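Local structure of endoglucanase, family GH5 (Zobellia galactanivorans, 6GL2) at residues 115-120 with 169-174; 176-181 with 214-219; 209-214 with 260-265; 269-274 with 301-306. The protein hydrolyses hemicelluloses, mixed-linked glucan probably among them, as a family GH5 glycoside hydrolase. One frame throughout, in Å; residues are numbered along the deposited sequence.

Contact 1 (115-120 with 169-174); sequences PTYEKA and GRDAVN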
# COMPACT_ATOMS: atom_id res chain seq x y z
N PRO A 115 7.44 16.64 -3.20
CA PRO A 115 7.99 16.91 -1.88
C PRO A 115 9.20 17.88 -1.95
O PRO A 115 10.36 17.48 -1.71
CB PRO A 115 8.33 15.53 -1.35
CG PRO A 115 8.74 14.80 -2.55
CD PRO A 115 7.89 15.33 -3.71
N THR A 116 8.90 19.14 -2.25
CA THR A 116 9.91 20.22 -2.22
C THR A 116 9.29 21.37 -1.46
O THR A 116 8.07 21.54 -1.41
CB THR A 116 10.27 20.72 -3.65
OG1 THR A 116 9.15 21.39 -4.19
CG2 THR A 116 10.68 19.52 -4.60
N TYR A 117 10.16 22.19 -0.81
CA TYR A 117 9.65 23.40 -0.07
C TYR A 117 8.92 24.33 -1.03
O TYR A 117 7.95 24.95 -0.61
CB TYR A 117 10.74 24.11 0.73
CG TYR A 117 11.36 23.27 1.80
CD1 TYR A 117 10.58 22.47 2.62
CD2 TYR A 117 12.72 23.27 2.03
CE1 TYR A 117 11.14 21.70 3.61
CE2 TYR A 117 13.29 22.47 3.06
CZ TYR A 117 12.47 21.71 3.83
OH TYR A 117 12.91 20.87 4.87
N GLU A 118 9.37 24.43 -2.25
CA GLU A 118 8.80 25.29 -3.30
C GLU A 118 7.34 24.94 -3.52
O GLU A 118 6.50 25.82 -3.71
CB GLU A 118 9.53 25.18 -4.64
N LYS A 119 7.01 23.64 -3.59
CA LYS A 119 5.64 23.20 -3.90
C LYS A 119 4.84 22.89 -2.68
O LYS A 119 3.63 22.73 -2.82
CB LYS A 119 5.73 21.95 -4.73
CG LYS A 119 6.38 22.13 -6.10
CD LYS A 119 5.47 22.67 -7.17
CE LYS A 119 5.91 22.13 -8.55
NZ LYS A 119 5.23 22.73 -9.74
N ALA A 120 5.45 22.73 -1.53
CA ALA A 120 4.74 22.26 -0.32
C ALA A 120 3.49 22.96 0.02
O ALA A 120 2.52 22.34 0.43
CB ALA A 120 5.67 22.20 0.90
N GLY A 169 13.12 16.50 1.06
CA GLY A 169 12.06 15.61 0.57
C GLY A 169 11.47 14.90 1.75
O GLY A 169 10.20 14.79 1.80
N ARG A 170 12.19 14.35 2.72
CA ARG A 170 11.62 13.66 3.85
C ARG A 170 10.82 14.61 4.70
O ARG A 170 9.82 14.22 5.29
CB ARG A 170 12.67 12.98 4.70
CG ARG A 170 13.38 11.86 3.95
CD ARG A 170 14.39 11.06 4.78
NE ARG A 170 15.51 11.85 5.28
CZ ARG A 170 16.59 12.06 4.58
NH1 ARG A 170 17.56 12.79 5.14
NH2 ARG A 170 16.82 11.58 3.39
N ASP A 171 11.29 15.85 4.87
CA ASP A 171 10.57 16.84 5.63
C ASP A 171 9.23 17.13 4.99
O ASP A 171 8.19 17.12 5.72
CB ASP A 171 11.36 18.15 5.70
CG ASP A 171 12.49 18.15 6.68
OD1 ASP A 171 12.63 17.24 7.50
OD2 ASP A 171 13.25 19.16 6.61
N ALA A 172 9.21 17.39 3.71
CA ALA A 172 7.98 17.63 3.04
C ALA A 172 7.04 16.45 3.11
O ALA A 172 5.83 16.63 3.37
CB ALA A 172 8.29 18.02 1.63
N VAL A 173 7.56 15.24 2.87
CA VAL A 173 6.69 14.08 3.01
C VAL A 173 6.07 14.01 4.39
O VAL A 173 4.87 13.75 4.52
CB VAL A 173 7.41 12.76 2.64
CG1 VAL A 173 6.57 11.57 3.08
CG2 VAL A 173 7.66 12.84 1.13
N ASN A 174 6.84 14.21 5.52
CA ASN A 174 6.24 14.24 6.79
C ASN A 174 5.13 15.32 6.89
O ASN A 174 4.11 15.06 7.57
CB ASN A 174 7.31 14.46 7.89
CG ASN A 174 8.06 13.16 8.26
OD1 ASN A 174 7.50 12.05 8.31
ND2 ASN A 174 9.37 13.33 8.59

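Contact 2 (176-181 with 214-219); sequences YHQVSV and LVPNGD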
# COMPACT_ATOMS: atom_id res chain seq x y z
N TYR A 176 3.25 16.34 4.50
CA TYR A 176 2.09 15.92 3.74
C TYR A 176 1.30 14.84 4.49
O TYR A 176 0.06 14.87 4.49
CB TYR A 176 2.57 15.35 2.45
CG TYR A 176 3.22 16.36 1.51
CD1 TYR A 176 3.22 17.69 1.82
CD2 TYR A 176 3.94 15.99 0.42
CE1 TYR A 176 3.87 18.60 0.98
CE2 TYR A 176 4.59 16.84 -0.44
CZ TYR A 176 4.58 18.19 -0.10
OH TYR A 176 5.24 19.12 -0.97
N HIS A 177 1.98 13.97 5.21
CA HIS A 177 1.28 13.04 6.09
C HIS A 177 0.55 13.77 7.19
O HIS A 177 -0.55 13.36 7.63
CB HIS A 177 2.21 11.99 6.66
CG HIS A 177 2.58 10.91 5.65
ND1 HIS A 177 1.60 10.17 4.96
CD2 HIS A 177 3.79 10.46 5.22
CE1 HIS A 177 2.21 9.26 4.27
NE2 HIS A 177 3.55 9.44 4.36
N GLN A 178 1.18 14.81 7.72
CA GLN A 178 0.53 15.61 8.80
C GLN A 178 -0.77 16.21 8.29
O GLN A 178 -1.79 16.04 9.02
CB GLN A 178 1.51 16.69 9.29
CG GLN A 178 0.94 17.58 10.40
CD GLN A 178 0.89 17.00 11.75
OE1 GLN A 178 -0.16 17.15 12.46
NE2 GLN A 178 1.93 16.34 12.16
N VAL A 179 -0.75 16.83 7.15
CA VAL A 179 -1.96 17.42 6.54
C VAL A 179 -3.01 16.33 6.38
O VAL A 179 -4.21 16.56 6.59
CB VAL A 179 -1.66 18.06 5.18
CG1 VAL A 179 -2.94 18.32 4.42
CG2 VAL A 179 -0.85 19.32 5.38
N SER A 180 -2.63 15.17 5.86
CA SER A 180 -3.55 14.10 5.48
C SER A 180 -4.17 13.46 6.69
O SER A 180 -5.40 13.25 6.77
CB SER A 180 -2.85 13.10 4.65
OG SER A 180 -2.30 13.61 3.46
N VAL A 181 -3.38 13.08 7.68
CA VAL A 181 -3.94 12.57 8.93
C VAL A 181 -4.88 13.57 9.57
O VAL A 181 -5.97 13.24 10.01
CB VAL A 181 -2.84 12.08 9.89
CG1 VAL A 181 -3.36 11.79 11.32
CG2 VAL A 181 -2.10 10.88 9.31
N LEU A 214 8.10 10.41 10.93
CA LEU A 214 7.32 10.96 11.98
C LEU A 214 5.87 10.56 11.86
O LEU A 214 5.24 10.77 10.81
CB LEU A 214 7.38 12.52 12.02
CG LEU A 214 8.77 13.06 12.33
CD1 LEU A 214 8.75 14.57 12.06
CD2 LEU A 214 9.17 12.75 13.77
N VAL A 215 5.27 10.10 12.92
CA VAL A 215 3.83 9.83 12.96
C VAL A 215 3.11 11.11 13.40
O VAL A 215 3.38 11.66 14.50
CB VAL A 215 3.48 8.71 13.97
CG1 VAL A 215 1.98 8.53 14.09
CG2 VAL A 215 4.13 7.41 13.54
N PRO A 216 2.24 11.69 12.58
CA PRO A 216 1.54 12.90 12.93
C PRO A 216 0.85 12.79 14.27
O PRO A 216 0.10 11.84 14.54
CB PRO A 216 0.52 13.07 11.79
CG PRO A 216 1.17 12.41 10.64
CD PRO A 216 1.89 11.22 11.20
N ASN A 217 1.24 13.72 15.14
CA ASN A 217 0.62 13.84 16.46
C ASN A 217 0.87 12.69 17.41
O ASN A 217 0.17 12.55 18.44
CB ASN A 217 -0.85 14.12 16.34
CG ASN A 217 -1.16 15.13 15.26
OD1 ASN A 217 -0.62 16.20 15.26
ND2 ASN A 217 -2.11 14.80 14.36
N GLY A 218 1.77 11.78 17.05
CA GLY A 218 1.84 10.53 17.76
C GLY A 218 0.60 9.64 17.75
O GLY A 218 0.40 8.74 18.56
N ASP A 219 -0.25 9.89 16.74
CA ASP A 219 -1.56 9.25 16.60
C ASP A 219 -1.46 7.76 16.83
O ASP A 219 -0.75 7.04 16.13
CB ASP A 219 -2.07 9.57 15.21
CG ASP A 219 -3.51 9.13 14.97
OD1 ASP A 219 -3.89 7.98 15.20
OD2 ASP A 219 -4.30 10.06 14.52

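Contact 3 (209-214 with 260-265); sequences ALNDYL and RDKFIV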
# COMPACT_ATOMS: atom_id res chain seq x y z
N ALA A 209 15.34 7.12 5.69
CA ALA A 209 13.88 7.23 5.65
C ALA A 209 13.29 6.70 6.97
O ALA A 209 12.38 7.24 7.55
CB ALA A 209 13.35 6.43 4.43
N LEU A 210 13.84 5.58 7.50
CA LEU A 210 13.44 5.01 8.78
C LEU A 210 13.66 5.97 9.96
O LEU A 210 12.83 6.15 10.85
CB LEU A 210 14.17 3.71 9.03
CG LEU A 210 13.35 2.47 8.73
CD1 LEU A 210 12.76 2.52 7.32
CD2 LEU A 210 14.22 1.23 8.98
N ASN A 211 14.83 6.64 9.91
CA ASN A 211 15.22 7.46 11.04
C ASN A 211 14.43 8.78 11.09
O ASN A 211 14.08 9.27 12.17
CB ASN A 211 16.77 7.65 11.03
CG ASN A 211 17.57 6.32 11.33
OD1 ASN A 211 17.09 5.44 12.09
ND2 ASN A 211 18.79 6.17 10.76
N ASP A 212 14.05 9.31 9.89
CA ASP A 212 13.36 10.59 9.81
C ASP A 212 11.85 10.49 9.83
O ASP A 212 11.19 11.53 9.86
CB ASP A 212 13.85 11.34 8.60
CG ASP A 212 15.26 11.95 8.80
OD1 ASP A 212 15.84 11.79 9.90
OD2 ASP A 212 15.76 12.52 7.84
N TYR A 213 11.29 9.30 9.89
CA TYR A 213 9.86 9.12 9.87
C TYR A 213 9.19 9.69 11.09
O TYR A 213 9.64 9.40 12.23
CB TYR A 213 9.66 7.64 9.85
CG TYR A 213 8.23 7.16 9.91
CD1 TYR A 213 7.45 7.22 8.79
CD2 TYR A 213 7.68 6.62 11.06
CE1 TYR A 213 6.13 6.76 8.79
CE2 TYR A 213 6.35 6.18 11.09
CZ TYR A 213 5.59 6.25 9.90
OH TYR A 213 4.28 5.72 9.97
N LEU A 214 8.10 10.41 10.93
CA LEU A 214 7.32 10.96 11.98
C LEU A 214 5.87 10.56 11.86
O LEU A 214 5.24 10.77 10.81
CB LEU A 214 7.38 12.52 12.02
CG LEU A 214 8.77 13.06 12.33
CD1 LEU A 214 8.75 14.57 12.06
CD2 LEU A 214 9.17 12.75 13.77
N ARG A 260 11.60 -4.39 11.68
CA ARG A 260 11.11 -4.77 12.99
C ARG A 260 11.76 -3.98 14.13
O ARG A 260 11.14 -3.42 15.01
CB ARG A 260 11.31 -6.29 13.27
CG ARG A 260 11.05 -6.73 14.70
CD ARG A 260 11.75 -8.06 15.02
NE ARG A 260 13.25 -8.00 14.96
CZ ARG A 260 14.03 -9.08 14.92
NH1 ARG A 260 13.48 -10.31 14.88
NH2 ARG A 260 15.35 -8.95 14.85
N ASP A 261 13.09 -3.97 14.05
CA ASP A 261 13.85 -3.30 15.15
C ASP A 261 13.52 -1.82 15.33
O ASP A 261 13.39 -1.30 16.44
CB ASP A 261 15.34 -3.54 15.00
CG ASP A 261 15.74 -5.01 15.20
OD1 ASP A 261 14.94 -5.81 15.70
OD2 ASP A 261 16.92 -5.32 14.81
N LYS A 262 13.33 -1.13 14.19
CA LYS A 262 13.05 0.32 14.21
C LYS A 262 11.60 0.52 14.62
O LYS A 262 11.29 1.20 15.56
CB LYS A 262 13.32 1.00 12.87
CG LYS A 262 12.95 2.47 12.85
CD LYS A 262 13.96 3.18 13.76
CE LYS A 262 14.00 4.70 13.72
NZ LYS A 262 15.14 5.12 14.61
N PHE A 263 10.65 -0.05 13.86
CA PHE A 263 9.24 0.29 14.06
C PHE A 263 8.57 -0.47 15.19
O PHE A 263 7.84 0.13 15.96
CB PHE A 263 8.46 0.14 12.75
CG PHE A 263 8.98 1.04 11.65
CD1 PHE A 263 8.91 2.39 11.82
CD2 PHE A 263 9.44 0.57 10.43
CE1 PHE A 263 9.34 3.22 10.80
CE2 PHE A 263 9.82 1.43 9.38
CZ PHE A 263 9.79 2.76 9.61
N ILE A 264 8.68 -1.76 15.16
CA ILE A 264 7.99 -2.60 16.10
C ILE A 264 8.60 -2.52 17.52
O ILE A 264 7.86 -2.35 18.50
CB ILE A 264 7.94 -4.09 15.64
CG1 ILE A 264 7.20 -4.19 14.26
CG2 ILE A 264 7.30 -4.96 16.77
CD1 ILE A 264 7.21 -5.50 13.57
N VAL A 265 9.90 -2.66 17.58
CA VAL A 265 10.63 -2.67 18.90
C VAL A 265 10.85 -1.22 19.32
O VAL A 265 10.25 -0.76 20.30
CB VAL A 265 11.91 -3.50 18.81
CG1 VAL A 265 12.73 -3.37 20.12
CG2 VAL A 265 11.63 -4.92 18.42

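Contact 4 (269-274 with 301-306); sequences RAVVMG and RGICPI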
# COMPACT_ATOMS: atom_id res chain seq x y z
N ARG A 269 5.29 0.44 17.03
CA ARG A 269 4.34 0.58 15.92
C ARG A 269 4.19 -0.73 15.20
O ARG A 269 5.13 -1.48 15.03
CB ARG A 269 4.82 1.60 14.96
CG ARG A 269 4.89 2.99 15.46
CD ARG A 269 3.51 3.63 15.47
NE ARG A 269 3.45 4.88 16.20
CZ ARG A 269 2.33 5.50 16.49
NH1 ARG A 269 1.17 5.10 15.97
NH2 ARG A 269 2.40 6.60 17.22
N ALA A 270 3.03 -0.94 14.57
CA ALA A 270 2.81 -2.10 13.71
C ALA A 270 3.13 -1.68 12.25
O ALA A 270 3.12 -0.51 11.96
CB ALA A 270 1.33 -2.53 13.83
N VAL A 271 3.48 -2.68 11.47
CA VAL A 271 3.93 -2.51 10.11
C VAL A 271 3.11 -3.35 9.16
O VAL A 271 2.94 -4.56 9.30
CB VAL A 271 5.41 -2.87 9.97
CG1 VAL A 271 5.93 -2.59 8.54
CG2 VAL A 271 6.24 -2.02 10.99
N VAL A 272 2.72 -2.66 8.04
CA VAL A 272 2.12 -3.38 6.83
C VAL A 272 3.08 -3.20 5.68
O VAL A 272 3.45 -2.08 5.34
CB VAL A 272 0.75 -2.79 6.55
CG1 VAL A 272 0.24 -3.40 5.24
CG2 VAL A 272 -0.25 -3.09 7.61
N MET A 273 3.55 -4.33 5.18
CA MET A 273 4.36 -4.39 3.98
C MET A 273 3.42 -4.35 2.79
O MET A 273 2.98 -5.35 2.28
CB MET A 273 5.19 -5.66 3.92
CG MET A 273 6.22 -5.63 2.82
SD MET A 273 7.60 -4.54 3.10
CE MET A 273 8.53 -5.44 4.31
N GLY A 274 3.05 -3.13 2.43
CA GLY A 274 1.88 -2.92 1.56
C GLY A 274 2.17 -3.26 0.11
O GLY A 274 1.20 -3.50 -0.65
N ARG A 301 7.22 -12.10 12.32
CA ARG A 301 7.44 -10.80 12.86
C ARG A 301 6.16 -9.99 13.11
O ARG A 301 6.26 -8.89 13.64
CB ARG A 301 8.41 -10.05 11.99
CG ARG A 301 9.83 -10.64 12.06
CD ARG A 301 10.70 -10.25 10.88
NE ARG A 301 12.02 -10.86 11.04
CZ ARG A 301 12.25 -12.12 10.94
NH1 ARG A 301 11.36 -12.99 10.50
NH2 ARG A 301 13.48 -12.57 11.27
N GLY A 302 4.99 -10.49 12.71
CA GLY A 302 3.75 -9.77 12.94
C GLY A 302 3.52 -8.66 11.90
O GLY A 302 2.73 -7.77 12.17
N ILE A 303 4.26 -8.72 10.84
CA ILE A 303 4.15 -7.76 9.70
C ILE A 303 3.16 -8.37 8.70
O ILE A 303 3.27 -9.50 8.33
CB ILE A 303 5.48 -7.57 9.00
CG1 ILE A 303 6.54 -6.99 9.97
CG2 ILE A 303 5.40 -6.76 7.67
CD1 ILE A 303 7.98 -6.96 9.49
N CYS A 304 2.18 -7.55 8.26
CA CYS A 304 1.20 -8.03 7.25
C CYS A 304 1.80 -7.90 5.83
O CYS A 304 2.16 -6.78 5.43
CB CYS A 304 -0.02 -7.13 7.26
SG CYS A 304 -1.18 -7.40 5.91
N PRO A 305 2.01 -9.00 5.12
CA PRO A 305 2.55 -8.94 3.76
C PRO A 305 1.42 -8.78 2.73
O PRO A 305 0.49 -9.63 2.69
CB PRO A 305 3.22 -10.36 3.61
CG PRO A 305 2.39 -11.24 4.52
CD PRO A 305 1.72 -10.38 5.55
N ILE A 306 1.61 -7.89 1.76
CA ILE A 306 0.61 -7.62 0.69
C ILE A 306 1.32 -7.71 -0.64
O ILE A 306 2.02 -6.80 -1.04
CB ILE A 306 -0.14 -6.30 0.92
CG1 ILE A 306 -0.67 -6.14 2.34
CG2 ILE A 306 -1.22 -6.21 -0.13
CD1 ILE A 306 -1.56 -4.94 2.56
O HOH W 1 3.85 -5.19 12.66

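Contact 1 (115-120 with 169-174)
Pro115 packs on the outer helix 167-186 of a (beta/alpha)8 barrel, just where the chain enters the preceding barrel helix, 117-137. Its CB lies 3.9 Å from Ala172 CB and 3.7 Å from Val173 CG2. Its carbonyl faces the same helix. Gly169 CA comes to 3.4 Å from Pro115 O, a CA-H...O contact with an angle of 156° at the hydrogen. The two backbones come close here, Pro115 and Gly169 being the nearest pair by CA.

Thr116 turns its side chain away from helix 167-186. It is the N-cap of its own helix: Thr116 OG1 accepts from Lys119 N at 3.2 Å. Thr116 N passes 4.1 Å from Ala172 CB.

Tyr117 starts the first turn, and Glu168 OE2 takes a hydrogen bond from its backbone N. With CG anti to the carbonyl carbon (chi1 -62°), the ring reaches across to Asp171. The carboxylate of Asp171 stands at the ring edge, its plane 31° from that of the ring. Asp171 OD1 is held by Gln167 NE2. Asp171 OD2 lies in the ring plane 2.5 Å from Tyr117 OH, a doubtfully short approach whose angle is poor for a hydrogen bond.

Contact 2 (176-181 with 214-219)
Pro216 lays its ring on one flank of the barrel helix 167-186, over His177, Gln178 and Val181. Pro216 CG is 3.8 Å from Val181 CG2 and 3.6 Å from His177 O. That carbonyl oxygen is already used inside the helix, where Val181 N donates to His177 O at 2.8 Å. The side chains of Val181 and Pro216 cross at about a right angle. The imidazole of His177 leads elsewhere, to Thr149 and Ser199.

The loop 214-219 that carries the proline is tightly folded. Gly218 N bonds to Val215 O at 3.0 Å, closing a type II turn with Pro216 and Asn217 at its corners. Asp219 N bonds to Pro216 O at 3.0 Å, a second turn that overlaps the first. Asn217 and Gly218 both take positive phi.

Gln178 starts with CG anti to the backbone N and then bends at chi2 (77°). This brings its amide end alongside Pro216 and up to Asn217. The two amide planes stand 74° apart. Asn217 ND2 bonds Asp182 OD1, one helical turn beyond Gln178.

Asp219 OD2 passes 3.8 Å from Val181 CG1 on its way to a salt bridge with Arg185. The contact is therefore apolar at its centre, round Pro216 and Val181. Its polar groups sit at the margin, where Asp182 and Arg185 tie the same loop to the helix.

Contact 3 (209-214 with 260-265)
Phe263 and Tyr213 form a T-shaped pair, the edge of Phe263 directed at the face of Tyr213. The ring centroids are 5.4 Å apart and the planes meet at 78°. Phe263 CE1 makes the closest approach, 3.8 Å from Tyr213 CD2. Tyr213 gets there with CG anti to its backbone N (chi1 176°), and its hydroxyl bonds Val198 O in the barrel wall.

Leu210 meets the far end of the Phe263 ring and crosses it at about a right angle. Leu210 CG is 3.7 Å from Phe263 CZ, and CD1 lies near the same part of the ring.

The side chains of Lys262 and Leu210 lie alongside each other and point in opposite directions. Lys262 CB lies 4.0 Å from Leu210 CD2. A bend at chi2 then carries the chain on past the helix backbone, with CE 3.4 Å from Leu210 O. Its tip crosses Asn211 at about a right angle. Lys262 NZ donates to Asn211 OD1 at 3.2 Å, coming 18° out of the carbonyl plane. The same ammonium forms a salt bridge with Glu266, so it is shared between the two helices.

Helix 246-266 is widened here: Val265 N bonds Arg260 O at 3.0 Å in a pi-type turn. Both Tyr213 and Phe263 lie on strand 222-227, so helices 207-212 and 246-266 pack together over that strand in the outer layer of a TIM barrel.

Contact 4 (269-274 with 301-306)
Met273 N donates to Cys304 O at 2.8 Å, the shortest bond between these two strands. Met273 also uses its carbonyl: Ile306 N donates to Met273 O at 2.9 Å. One residue thus bonds to both neighbours of Pro305, the pattern of a parallel pair. Its backbone also bends into an inverse gamma turn. One step earlier, Cys304 N donates to Val271 O at 3.3 Å. Ile303 CA lies against the same oxygen in a CA-H...O contact.

Ahead of the direct pairing, a water bridges Val271 of the strand and Gly302 of the turn before strand 304-307. It accepts from Val271 N at 2.8 Å and donates to Gly302 O at 2.9 Å. Gly302 has positive phi and ends helix 284-301 in a Schellman motif, which turns the chain into strand 304-307.

The side chains alternate. Val272 and Cys304 share the face that meets Met21. Val272 CG1, anti to the backbone N (chi1 174°), touches Ile306 CD1 at 3.6 Å, while its other methyl, CG2, is 4.1 Å from Cys304 CB. On the other face Met273 CB packs 3.9 Å from Ile303 CG2. The rest of Met273 leads away from strand 304-307, toward Leu256 and Ile259 of helix 246-266.

Segments 271-274 and 304-306 run parallel, 13° apart in direction. Strand 271-276, helix 284-301 and strand 304-307 form a beta-alpha-beta crossover. They supply the seventh and eighth strands of the (beta/alpha)8 barrel, and Pro305 continues the sheet to Gly24 of the first strand.

In the fold
Contacts 1 and 2 use successive parts of helix 167-186, with centres about 14 Å apart. Contact 3 shares Leu214 with contact 2. It is tied back to contact 1 by the salt bridge of Arg170 NE with Asp212 OD2 (2.7 Å). Contact 4 is part of the barrel wall and lies nearest the chain's centre. Arg269 links it to both neighbours: its N bonds Phe263 O of contact 3 (2.8 Å), and its NH1 bonds Asp219 O of contact 2 (2.7 Å). Contacts 1 and 4 do not touch, their nearest atoms being about 11 Å apart. All four lie away from the magnesium site of Asp240, Thr242 and Asp248.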